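Local atomic coordinates of cytochrome C (Marichromatium purpuratum 984, PDB entry 5LO9), a protein that probably oxidises thiosulfate to tetrathionate, a reaction it may also run in reverse, and relays the electrons through its four c-type hemes. Residues Gln150-Gly155 / Asp177-Leu182; Arg116-Cys121 / Gly168-Arg173. One frame throughout, in Å; residues are numbered along the deposited sequence.

Contact 1: residues Gln150-Gly155 / Asp177-Leu182. With HEC (heme c), chain D; PGO (S-1,2-propanediol), chain P.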
ATOM      1  N   GLN A 150     -24.675 -32.103  25.672  1.00 35.20           N
ATOM      2  CA  GLN A 150     -25.122 -32.037  24.285  1.00 42.93           C
ATOM      3  C   GLN A 150     -23.964 -32.297  23.321  1.00 45.34           C
ATOM      4  O   GLN A 150     -24.110 -33.025  22.326  1.00 32.76           O
ATOM      5  CB  GLN A 150     -25.749 -30.670  24.002  1.00 40.99           C
ATOM      6  CG  GLN A 150     -26.898 -30.281  24.906  1.00 44.25           C
ATOM      7  CD  GLN A 150     -27.832 -31.423  25.256  1.00 41.13           C
ATOM      8  OE1 GLN A 150     -28.499 -31.982  24.397  1.00 47.81           O
ATOM      9  NE2 GLN A 150     -27.905 -31.749  26.520  1.00 40.58           N
ATOM     10  N   LEU A 151     -22.798 -31.709  23.594  1.00 43.88           N
ATOM     11  CA  LEU A 151     -21.693 -31.898  22.670  1.00 42.98           C
ATOM     12  C   LEU A 151     -21.237 -33.346  22.693  1.00 39.29           C
ATOM     13  O   LEU A 151     -20.965 -33.939  21.644  1.00 40.94           O
ATOM     14  CB  LEU A 151     -20.541 -30.951  23.009  1.00 43.43           C
ATOM     15  CG  LEU A 151     -20.750 -29.448  22.813  1.00 45.06           C
ATOM     16  CD1 LEU A 151     -19.506 -28.669  23.331  1.00 48.65           C
ATOM     17  CD2 LEU A 151     -21.019 -29.127  21.357  1.00 40.51           C
ATOM     18  N   GLN A 152     -21.202 -33.956  23.875  1.00 45.25           N
ATOM     19  CA  GLN A 152     -20.892 -35.378  23.948  1.00 41.40           C
ATOM     20  C   GLN A 152     -21.943 -36.200  23.207  1.00 41.04           C
ATOM     21  O   GLN A 152     -21.614 -37.181  22.530  1.00 34.79           O
ATOM     22  CB  GLN A 152     -20.795 -35.790  25.401  1.00 39.66           C
ATOM     23  CG  GLN A 152     -19.497 -35.368  26.032  1.00 49.04           C
ATOM     24  CD  GLN A 152     -19.497 -35.517  27.542  1.00 55.14           C
ATOM     25  OE1 GLN A 152     -20.540 -35.427  28.221  1.00 54.21           O
ATOM     26  NE2 GLN A 152     -18.321 -35.706  28.082  1.00 51.97           N
ATOM     27  N   ALA A 153     -23.213 -35.788  23.293  1.00 38.72           N
ATOM     28  CA  ALA A 153     -24.274 -36.528  22.624  1.00 37.98           C
ATOM     29  C   ALA A 153     -24.116 -36.482  21.113  1.00 34.94           C
ATOM     30  O   ALA A 153     -24.132 -37.515  20.449  1.00 38.26           O
ATOM     31  CB  ALA A 153     -25.634 -35.972  23.031  1.00 34.24           C
ATOM     32  N   TRP A 154     -23.943 -35.293  20.550  1.00 36.87           N
ATOM     33  CA  TRP A 154     -23.854 -35.204  19.102  1.00 36.96           C
ATOM     34  C   TRP A 154     -22.613 -35.918  18.598  1.00 41.89           C
ATOM     35  O   TRP A 154     -22.627 -36.511  17.509  1.00 46.93           O
ATOM     36  CB  TRP A 154     -23.843 -33.747  18.656  1.00 39.20           C
ATOM     37  CG  TRP A 154     -25.162 -33.165  18.296  1.00 38.16           C
ATOM     38  CD1 TRP A 154     -26.009 -33.601  17.329  1.00 42.92           C
ATOM     39  CD2 TRP A 154     -25.771 -32.019  18.871  1.00 37.24           C
ATOM     40  NE1 TRP A 154     -27.122 -32.797  17.262  1.00 36.77           N
ATOM     41  CE2 TRP A 154     -27.000 -31.819  18.209  1.00 42.91           C
ATOM     42  CE3 TRP A 154     -25.399 -31.137  19.874  1.00 39.65           C
ATOM     43  CZ2 TRP A 154     -27.853 -30.771  18.520  1.00 37.82           C
ATOM     44  CZ3 TRP A 154     -26.257 -30.097  20.189  1.00 39.40           C
ATOM     45  CH2 TRP A 154     -27.467 -29.925  19.514  1.00 34.97           C
ATOM     46  N   GLY A 155     -21.525 -35.865  19.372  1.00 33.56           N
ATOM     47  CA  GLY A 155     -20.274 -36.463  18.930  1.00 44.32           C
ATOM     48  C   GLY A 155     -20.308 -37.968  18.900  1.00 44.35           C
ATOM     49  O   GLY A 155     -19.426 -38.589  18.295  1.00 43.63           O
ATOM     50  N   ASP A 177     -11.158 -32.039  25.108  1.00 50.22           N
ATOM     51  CA  ASP A 177     -10.694 -30.831  25.785  1.00 46.21           C
ATOM     52  C   ASP A 177     -11.427 -29.612  25.265  1.00 49.62           C
ATOM     53  O   ASP A 177     -11.889 -28.766  26.047  1.00 49.14           O
ATOM     54  CB  ASP A 177      -9.176 -30.670  25.617  1.00 60.55           C
ATOM     55  CG  ASP A 177      -8.378 -31.630  26.519  1.00 76.69           C
ATOM     56  OD1 ASP A 177      -9.007 -32.443  27.262  1.00 61.68           O
ATOM     57  OD2 ASP A 177      -7.119 -31.562  26.488  1.00 73.95           O
ATOM     58  N   GLU A 178     -11.602 -29.536  23.948  1.00 47.88           N
ATOM     59  CA  GLU A 178     -12.267 -28.371  23.383  1.00 48.84           C
ATOM     60  C   GLU A 178     -13.716 -28.323  23.827  1.00 44.21           C
ATOM     61  O   GLU A 178     -14.246 -27.240  24.095  1.00 39.77           O
ATOM     62  CB  GLU A 178     -12.147 -28.390  21.859  1.00 44.66           C
ATOM     63  CG  GLU A 178     -10.752 -28.059  21.378  1.00 37.34           C
ATOM     64  CD  GLU A 178     -10.489 -28.516  19.957  1.00 47.51           C
ATOM     65  OE1 GLU A 178     -11.147 -29.478  19.521  1.00 48.67           O
ATOM     66  OE2 GLU A 178      -9.608 -27.944  19.282  1.00 45.56           O
ATOM     67  N   GLN A 179     -14.355 -29.494  23.965  1.00 40.54           N
ATOM     68  CA  GLN A 179     -15.744 -29.524  24.410  1.00 44.84           C
ATOM     69  C   GLN A 179     -15.890 -28.933  25.801  1.00 44.73           C
ATOM     70  O   GLN A 179     -16.779 -28.098  26.037  1.00 37.60           O
ATOM     71  CB  GLN A 179     -16.275 -30.943  24.381  1.00 41.97           C
ATOM     72  CG  GLN A 179     -16.481 -31.444  22.977  1.00 47.78           C
ATOM     73  CD  GLN A 179     -16.991 -32.847  22.928  1.00 41.99           C
ATOM     74  OE1 GLN A 179     -17.204 -33.473  23.974  1.00 44.99           O
ATOM     75  NE2 GLN A 179     -17.255 -33.344  21.713  1.00 48.02           N
ATOM     76  N   ARG A 180     -14.975 -29.283  26.714  1.00 50.33           N
ATOM     77  CA  ARG A 180     -15.043 -28.718  28.056  1.00 52.13           C
ATOM     78  C   ARG A 180     -14.800 -27.218  28.026  1.00 45.00           C
ATOM     79  O   ARG A 180     -15.577 -26.441  28.610  1.00 41.72           O
ATOM     80  CB  ARG A 180     -14.048 -29.424  28.986  1.00 51.37           C
ATOM     81  CG  ARG A 180     -14.448 -30.869  29.336  1.00 51.97           C
ATOM     82  CD  ARG A 180     -13.491 -31.509  30.323  1.00 47.16           C
ATOM     83  NE  ARG A 180     -12.343 -32.063  29.610  1.00 62.80           N
ATOM     84  CZ  ARG A 180     -12.295 -33.291  29.079  1.00 69.03           C
ATOM     85  NH1 ARG A 180     -13.340 -34.137  29.169  1.00 58.02           N
ATOM     86  NH2 ARG A 180     -11.190 -33.672  28.437  1.00 65.88           N
ATOM     87  N   ALA A 181     -13.791 -26.781  27.265  1.00 39.02           N
ATOM     88  CA  ALA A 181     -13.473 -25.361  27.251  1.00 37.43           C
ATOM     89  C   ALA A 181     -14.625 -24.549  26.679  1.00 41.42           C
ATOM     90  O   ALA A 181     -15.001 -23.515  27.241  1.00 39.95           O
ATOM     91  CB  ALA A 181     -12.199 -25.129  26.457  1.00 39.86           C
ATOM     92  N   LEU A 182     -15.198 -25.019  25.564  1.00 43.77           N
ATOM     93  CA  LEU A 182     -16.347 -24.365  24.950  1.00 38.77           C
ATOM     94  C   LEU A 182     -17.528 -24.350  25.892  1.00 36.18           C
ATOM     95  O   LEU A 182     -18.309 -23.399  25.905  1.00 35.14           O
ATOM     96  CB  LEU A 182     -16.714 -25.063  23.648  1.00 36.70           C
ATOM     97  CG  LEU A 182     -15.698 -24.731  22.545  1.00 39.69           C
ATOM     98  CD1 LEU A 182     -15.675 -25.728  21.442  1.00 44.80           C
ATOM     99  CD2 LEU A 182     -16.030 -23.407  21.962  1.00 43.57           C
TER
HETATM  100 FE   HEC D1002     -24.477 -25.146  17.610  1.00 44.81          FE
HETATM  101  CHA HEC D1002     -27.512 -26.183  18.974  1.00 35.44           C
HETATM  102  CHB HEC D1002     -22.896 -25.793  20.670  1.00 32.87           C
HETATM  103  CHC HEC D1002     -21.458 -23.976  16.309  1.00 32.20           C
HETATM  104  CHD HEC D1002     -25.988 -24.779  14.493  1.00 36.95           C
HETATM  105  NA  HEC D1002     -25.107 -25.848  19.473  1.00 42.46           N
HETATM  106  C1A HEC D1002     -26.340 -26.199  19.813  1.00 32.16           C
HETATM  107  C2A HEC D1002     -26.464 -26.678  21.202  1.00 36.76           C
HETATM  108  C3A HEC D1002     -25.091 -26.583  21.705  1.00 45.70           C
HETATM  109  C4A HEC D1002     -24.329 -26.051  20.543  1.00 43.99           C
HETATM  110  CMA HEC D1002     -24.618 -26.945  23.086  1.00 37.15           C
HETATM  111  CAA HEC D1002     -27.676 -27.159  21.959  1.00 40.19           C
HETATM  112  CBA HEC D1002     -28.319 -25.982  22.676  1.00 35.92           C
HETATM  113  CGA HEC D1002     -29.495 -26.434  23.511  1.00 37.80           C
HETATM  114  O1A HEC D1002     -30.252 -25.565  23.993  1.00 32.71           O
HETATM  115  O2A HEC D1002     -29.662 -27.663  23.691  1.00 40.05           O
HETATM  116  NB  HEC D1002     -22.540 -24.924  18.354  1.00 34.36           N
HETATM  117  C1B HEC D1002     -22.107 -25.226  19.580  1.00 35.47           C
HETATM  118  C2B HEC D1002     -20.663 -24.937  19.775  1.00 35.37           C
HETATM  119  C3B HEC D1002     -20.243 -24.415  18.470  1.00 35.03           C
HETATM  120  C4B HEC D1002     -21.485 -24.458  17.681  1.00 33.65           C
HETATM  121  CMB HEC D1002     -19.851 -25.159  21.021  1.00 42.35           C
HETATM  122  CAB HEC D1002     -18.900 -23.921  18.015  1.00 38.77           C
HETATM  123  CBB HEC D1002     -17.865 -24.988  18.224  1.00 35.58           C
HETATM  124  NC  HEC D1002     -23.837 -24.485  15.746  1.00 34.68           N
HETATM  125  C1C HEC D1002     -22.625 -24.045  15.433  1.00 33.51           C
HETATM  126  C2C HEC D1002     -22.497 -23.624  14.023  1.00 34.95           C
HETATM  127  C3C HEC D1002     -23.831 -23.874  13.460  1.00 32.72           C
HETATM  128  C4C HEC D1002     -24.570 -24.412  14.633  1.00 33.58           C
HETATM  129  CMC HEC D1002     -21.254 -23.098  13.376  1.00 36.25           C
HETATM  130  CAC HEC D1002     -24.399 -23.607  12.085  1.00 30.56           C
HETATM  131  CBC HEC D1002     -23.555 -23.926  10.883  1.00 36.96           C
HETATM  132  ND  HEC D1002     -26.395 -25.426  16.867  1.00 34.27           N
HETATM  133  C1D HEC D1002     -26.792 -25.255  15.616  1.00 32.11           C
HETATM  134  C2D HEC D1002     -28.224 -25.553  15.418  1.00 29.41           C
HETATM  135  C3D HEC D1002     -28.696 -25.960  16.721  1.00 28.85           C
HETATM  136  C4D HEC D1002     -27.465 -25.840  17.551  1.00 38.73           C
HETATM  137  CMD HEC D1002     -29.002 -25.479  14.165  1.00 29.56           C
HETATM  138  CAD HEC D1002     -30.096 -26.384  17.091  1.00 39.77           C
HETATM  139  CBD HEC D1002     -30.249 -27.911  17.049  1.00 39.29           C
HETATM  140  CGD HEC D1002     -31.700 -28.336  17.137  1.00 42.14           C
HETATM  141  O1D HEC D1002     -31.932 -29.315  17.874  1.00 42.81           O
HETATM  142  O2D HEC D1002     -32.595 -27.709  16.507  1.00 43.59           O
HETATM  143  C1  PGO P1014     -14.807 -36.573  18.256  0.78 77.89           C
HETATM  144  C2  PGO P1014     -15.129 -37.802  17.392  0.78 86.89           C
HETATM  145  C3  PGO P1014     -14.150 -37.922  16.200  0.78 86.51           C
HETATM  146  O1  PGO P1014     -15.920 -36.220  19.102  0.78 65.35           O
HETATM  147  O2  PGO P1014     -16.523 -37.748  16.993  0.78 75.61           O

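Contact 2: residues Arg116-Cys121 / Gly168-Arg173. With HEC (heme c), chain D.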
ATOM      1  N   ARG A 116     -10.032 -27.254  10.071  1.00 45.96           N
ATOM      2  CA  ARG A 116     -11.257 -28.032  10.180  1.00 44.05           C
ATOM      3  C   ARG A 116     -12.456 -27.455   9.417  1.00 42.38           C
ATOM      4  O   ARG A 116     -13.568 -27.986   9.557  1.00 39.40           O
ATOM      5  CB  ARG A 116     -11.608 -28.210  11.658  1.00 39.00           C
ATOM      6  CG  ARG A 116     -10.587 -29.023  12.395  1.00 36.77           C
ATOM      7  CD  ARG A 116     -10.939 -29.174  13.880  1.00 32.87           C
ATOM      8  NE  ARG A 116     -10.249 -28.202  14.702  1.00 38.30           N
ATOM      9  CZ  ARG A 116     -10.317 -28.146  16.023  1.00 41.05           C
ATOM     10  NH1 ARG A 116     -11.072 -28.994  16.704  1.00 41.02           N
ATOM     11  NH2 ARG A 116      -9.652 -27.207  16.652  1.00 37.33           N
ATOM     12  N   ASP A 117     -12.283 -26.404   8.611  1.00 37.51           N
ATOM     13  CA  ASP A 117     -13.413 -25.820   7.865  1.00 41.78           C
ATOM     14  C   ASP A 117     -14.577 -25.509   8.811  1.00 36.34           C
ATOM     15  O   ASP A 117     -15.748 -25.613   8.454  1.00 36.53           O
ATOM     16  CB  ASP A 117     -13.870 -26.749   6.724  1.00 34.17           C
ATOM     17  CG  ASP A 117     -12.776 -26.995   5.677  1.00 47.24           C
ATOM     18  OD1 ASP A 117     -12.183 -26.009   5.180  1.00 45.09           O
ATOM     19  OD2 ASP A 117     -12.469 -28.177   5.372  1.00 54.90           O
ATOM     20  N   LEU A 118     -14.250 -25.119  10.031  1.00 33.46           N
ATOM     21  CA  LEU A 118     -15.202 -25.022  11.117  1.00 36.77           C
ATOM     22  C   LEU A 118     -15.498 -23.564  11.439  1.00 38.01           C
ATOM     23  O   LEU A 118     -14.587 -22.853  11.884  1.00 44.71           O
ATOM     24  CB  LEU A 118     -14.623 -25.712  12.341  1.00 39.94           C
ATOM     25  CG  LEU A 118     -15.426 -25.628  13.632  1.00 47.47           C
ATOM     26  CD1 LEU A 118     -16.768 -26.365  13.499  1.00 45.38           C
ATOM     27  CD2 LEU A 118     -14.585 -26.223  14.754  1.00 51.03           C
ATOM     28  N   PRO A 119     -16.709 -23.061  11.248  1.00 38.86           N
ATOM     29  CA  PRO A 119     -17.000 -21.667  11.621  1.00 42.32           C
ATOM     30  C   PRO A 119     -17.008 -21.471  13.135  1.00 40.82           C
ATOM     31  O   PRO A 119     -17.134 -22.416  13.915  1.00 37.80           O
ATOM     32  CB  PRO A 119     -18.396 -21.435  11.047  1.00 42.87           C
ATOM     33  CG  PRO A 119     -18.606 -22.564  10.050  1.00 44.01           C
ATOM     34  CD  PRO A 119     -17.854 -23.707  10.604  1.00 38.58           C
ATOM     35  N   ALA A 120     -16.883 -20.212  13.548  1.00 39.11           N
ATOM     36  CA  ALA A 120     -17.056 -19.874  14.958  1.00 41.70           C
ATOM     37  C   ALA A 120     -18.458 -20.233  15.447  1.00 45.03           C
ATOM     38  O   ALA A 120     -19.453 -20.099  14.729  1.00 40.36           O
ATOM     39  CB  ALA A 120     -16.832 -18.388  15.191  1.00 35.67           C
ATOM     40  N   CYS A 121     -18.548 -20.632  16.712  1.00 37.45           N
ATOM     41  CA  CYS A 121     -19.864 -20.923  17.248  1.00 37.23           C
ATOM     42  C   CYS A 121     -20.775 -19.711  17.081  1.00 39.07           C
ATOM     43  O   CYS A 121     -21.964 -19.850  16.767  1.00 39.86           O
ATOM     44  CB  CYS A 121     -19.755 -21.331  18.718  1.00 39.39           C
ATOM     45  SG  CYS A 121     -18.462 -22.563  19.057  1.00 40.25           S
ATOM     46  N   GLY A 168     -24.075 -32.199  14.319  1.00 39.95           N
ATOM     47  CA  GLY A 168     -23.283 -33.406  14.256  1.00 42.03           C
ATOM     48  C   GLY A 168     -21.945 -33.128  13.630  1.00 37.26           C
ATOM     49  O   GLY A 168     -20.913 -33.585  14.119  1.00 40.30           O
ATOM     50  N   ALA A 169     -21.945 -32.317  12.579  1.00 35.82           N
ATOM     51  CA  ALA A 169     -20.693 -31.948  11.946  1.00 41.73           C
ATOM     52  C   ALA A 169     -19.831 -31.106  12.887  1.00 43.03           C
ATOM     53  O   ALA A 169     -18.619 -31.303  12.981  1.00 40.17           O
ATOM     54  CB  ALA A 169     -20.984 -31.207  10.649  1.00 43.96           C
ATOM     55  N   VAL A 170     -20.423 -30.191  13.634  1.00 43.55           N
ATOM     56  CA  VAL A 170     -19.607 -29.413  14.549  1.00 34.54           C
ATOM     57  C   VAL A 170     -19.033 -30.309  15.638  1.00 38.38           C
ATOM     58  O   VAL A 170     -17.844 -30.237  15.963  1.00 39.43           O
ATOM     59  CB  VAL A 170     -20.423 -28.262  15.143  1.00 36.66           C
ATOM     60  CG1 VAL A 170     -19.660 -27.632  16.302  1.00 39.89           C
ATOM     61  CG2 VAL A 170     -20.716 -27.267  14.059  1.00 39.38           C
ATOM     62  N   ALA A 171     -19.873 -31.134  16.258  1.00 42.46           N
ATOM     63  CA  ALA A 171     -19.392 -31.909  17.399  1.00 40.57           C
ATOM     64  C   ALA A 171     -18.337 -32.896  16.978  1.00 38.09           C
ATOM     65  O   ALA A 171     -17.431 -33.207  17.760  1.00 51.14           O
ATOM     66  CB  ALA A 171     -20.543 -32.650  18.071  1.00 39.54           C
ATOM     67  N   GLY A 172     -18.448 -33.401  15.751  1.00 36.59           N
ATOM     68  CA  GLY A 172     -17.512 -34.343  15.180  1.00 43.00           C
ATOM     69  C   GLY A 172     -16.128 -33.795  14.939  1.00 38.21           C
ATOM     70  O   GLY A 172     -15.206 -34.571  14.669  1.00 50.84           O
ATOM     71  N   ARG A 173     -15.972 -32.487  14.992  1.00 37.65           N
ATOM     72  CA  ARG A 173     -14.718 -31.831  14.688  1.00 37.33           C
ATOM     73  C   ARG A 173     -14.044 -31.272  15.940  1.00 42.52           C
ATOM     74  O   ARG A 173     -13.026 -30.581  15.835  1.00 44.30           O
ATOM     75  CB  ARG A 173     -14.994 -30.742  13.650  1.00 38.89           C
ATOM     76  CG  ARG A 173     -15.591 -31.317  12.355  1.00 32.68           C
ATOM     77  CD  ARG A 173     -15.813 -30.275  11.294  1.00 39.85           C
ATOM     78  NE  ARG A 173     -16.725 -30.726  10.247  1.00 39.78           N
ATOM     79  CZ  ARG A 173     -16.866 -30.134   9.065  1.00 40.44           C
ATOM     80  NH1 ARG A 173     -16.163 -29.065   8.746  1.00 42.91           N
ATOM     81  NH2 ARG A 173     -17.698 -30.626   8.179  1.00 40.93           N
TER
HETATM   82 FE   HEC D1002     -24.477 -25.146  17.610  1.00 44.81          FE
HETATM   83  CHA HEC D1002     -27.512 -26.183  18.974  1.00 35.44           C
HETATM   84  CHB HEC D1002     -22.896 -25.793  20.670  1.00 32.87           C
HETATM   85  CHC HEC D1002     -21.458 -23.976  16.309  1.00 32.20           C
HETATM   86  CHD HEC D1002     -25.988 -24.779  14.493  1.00 36.95           C
HETATM   87  NA  HEC D1002     -25.107 -25.848  19.473  1.00 42.46           N
HETATM   88  C1A HEC D1002     -26.340 -26.199  19.813  1.00 32.16           C
HETATM   89  C2A HEC D1002     -26.464 -26.678  21.202  1.00 36.76           C
HETATM   90  C3A HEC D1002     -25.091 -26.583  21.705  1.00 45.70           C
HETATM   91  C4A HEC D1002     -24.329 -26.051  20.543  1.00 43.99           C
HETATM   92  CMA HEC D1002     -24.618 -26.945  23.086  1.00 37.15           C
HETATM   93  CAA HEC D1002     -27.676 -27.159  21.959  1.00 40.19           C
HETATM   94  CBA HEC D1002     -28.319 -25.982  22.676  1.00 35.92           C
HETATM   95  CGA HEC D1002     -29.495 -26.434  23.511  1.00 37.80           C
HETATM   96  O1A HEC D1002     -30.252 -25.565  23.993  1.00 32.71           O
HETATM   97  O2A HEC D1002     -29.662 -27.663  23.691  1.00 40.05           O
HETATM   98  NB  HEC D1002     -22.540 -24.924  18.354  1.00 34.36           N
HETATM   99  C1B HEC D1002     -22.107 -25.226  19.580  1.00 35.47           C
HETATM  100  C2B HEC D1002     -20.663 -24.937  19.775  1.00 35.37           C
HETATM  101  C3B HEC D1002     -20.243 -24.415  18.470  1.00 35.03           C
HETATM  102  C4B HEC D1002     -21.485 -24.458  17.681  1.00 33.65           C
HETATM  103  CMB HEC D1002     -19.851 -25.159  21.021  1.00 42.35           C
HETATM  104  CAB HEC D1002     -18.900 -23.921  18.015  1.00 38.77           C
HETATM  105  CBB HEC D1002     -17.865 -24.988  18.224  1.00 35.58           C
HETATM  106  NC  HEC D1002     -23.837 -24.485  15.746  1.00 34.68           N
HETATM  107  C1C HEC D1002     -22.625 -24.045  15.433  1.00 33.51           C
HETATM  108  C2C HEC D1002     -22.497 -23.624  14.023  1.00 34.95           C
HETATM  109  C3C HEC D1002     -23.831 -23.874  13.460  1.00 32.72           C
HETATM  110  C4C HEC D1002     -24.570 -24.412  14.633  1.00 33.58           C
HETATM  111  CMC HEC D1002     -21.254 -23.098  13.376  1.00 36.25           C
HETATM  112  CAC HEC D1002     -24.399 -23.607  12.085  1.00 30.56           C
HETATM  113  CBC HEC D1002     -23.555 -23.926  10.883  1.00 36.96           C
HETATM  114  ND  HEC D1002     -26.395 -25.426  16.867  1.00 34.27           N
HETATM  115  C1D HEC D1002     -26.792 -25.255  15.616  1.00 32.11           C
HETATM  116  C2D HEC D1002     -28.224 -25.553  15.418  1.00 29.41           C
HETATM  117  C3D HEC D1002     -28.696 -25.960  16.721  1.00 28.85           C
HETATM  118  C4D HEC D1002     -27.465 -25.840  17.551  1.00 38.73           C
HETATM  119  CMD HEC D1002     -29.002 -25.479  14.165  1.00 29.56           C
HETATM  120  CAD HEC D1002     -30.096 -26.384  17.091  1.00 39.77           C
HETATM  121  CBD HEC D1002     -30.249 -27.911  17.049  1.00 39.29           C
HETATM  122  CGD HEC D1002     -31.700 -28.336  17.137  1.00 42.14           C
HETATM  123  O1D HEC D1002     -31.932 -29.315  17.874  1.00 42.81           O
HETATM  124  O2D HEC D1002     -32.595 -27.709  16.507  1.00 43.59           O

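Contact 1: residues Gln150-Gly155 / Asp177-Leu182
Next to Gln-179, which packs on Leu-151 of the facing helix, Arg-180 NH2 and Asp-177 OD1 form a salt bridge of 2.8 Å, the oxygen lying in the guanidinium plane. That bond stays within 177-182, and no hydrogen bond crosses to 150-155: Gln-179 NE2 lies 3.8 Å from Leu-151 O, so the amide approaches the oxygen without bonding to it. The aliphatic parts do the joining. Gln-179 starts beside its own backbone N (chi1 -71°) and then runs straight out to reach the other helix, Gln-179 CD stopping 4.0 Å from Leu-151 CB. Gln-179 OE1 lies 3.6 Å from Gln-152 CG, at the solvent-facing margin, and the two glutamine amide planes stand 77° apart, which rules out any stacking between them.

Leu-151 divides its two methyls between different neighbours. With Leu-151 CD1 placed 4.0 Å from Gln-179 CA, it covers backbone of the facing helix, while Leu-151 CD2 turns to the heme and meets the meso carbon HEC CHB at 3.9 Å. Leu-182 reaches the rim of the same heme, its CD1 4.0 Å from the substituent carbon HEC CBB. One turn on from Gln-150, Trp-154 brings the CZ3-CH2 edge of its indole to pyrrole A, with Trp-154 CZ3 3.6 Å from HEC C2A. Both helices thus line the pocket of the second heme. Gln-150 lies between two hemes: its CG is near a propionate oxygen of this one, and its NE2 donates to a propionate oxygen of the other.

Helix 144-156 also packs through Leu-151 and Trp-154 on Met-167, the axial iron ligand carried by helix 166-171, while helix 176-187 rests on helix 102-110 through Ala-181 and Leu-182.

Contact 2: residues Arg116-Cys121 / Gly168-Arg173
Arg-116 and Arg-173 exchange hydrogen bonds: Arg-116 NH1 donates to Arg-173 O at 2.7 Å, and Arg-173 NH1 returns a bond to Arg-116 O at 2.9 Å. They tie the segment leading into the CXXCH heme-binding motif of this cytochrome c domain to the turn after the helix of the axial methionine, Met-167. The first acceptor lies near the guanidinium plane of Arg-116, at its edge, and the N-H...O angle is 155°; the second bond is more bent, at 142°.

Acids probably balance both charges: Asp-112 and Glu-178 form salt bridges with Arg-116, and Asp-454 with Arg-173 NH2. An alanine in place of Arg-116 would probably leave Arg-173 O without this donor and both Asp-112 and Glu-178 without their shared cation.

Just beyond, Asp-117 and Leu-118 form a G1 beta bulge facing Asp-112, and the Asp-117 carboxylate pairs with Arg-237 and Arg-297. Leu-118, its CG turned opposite the backbone N (chi1 175°), brings CD1 to 4.1 Å from Val-170 CG2, the side chains crossing at about a right angle. Val-170 CG1 in turn packs on HEC CBB at 3.7 Å, next to the thioether that joins Cys-121 SG to HEC CAB at 1.8 Å.

Overall arrangement
Both contacts lie in one cytochrome c domain around the same heme, their centres 11 Å apart, and their segments alternate along the chain. Contact 1 is a buried packing of two helices, made by aliphatic carbon and two glutamines with no hydrogen bond across it. Contact 2, only partly buried, pairs a loop with helix 166-171 and the turn after it and depends on arginines, with an apolar patch on its heme side. They meet directly: the bridge between Glu-178 and Arg-116 joins a residue of each, and Ala-171 of 168-173 packs by its CB against Trp-154 CB (3.5 Å), bringing helices 144-156 and 166-171 together.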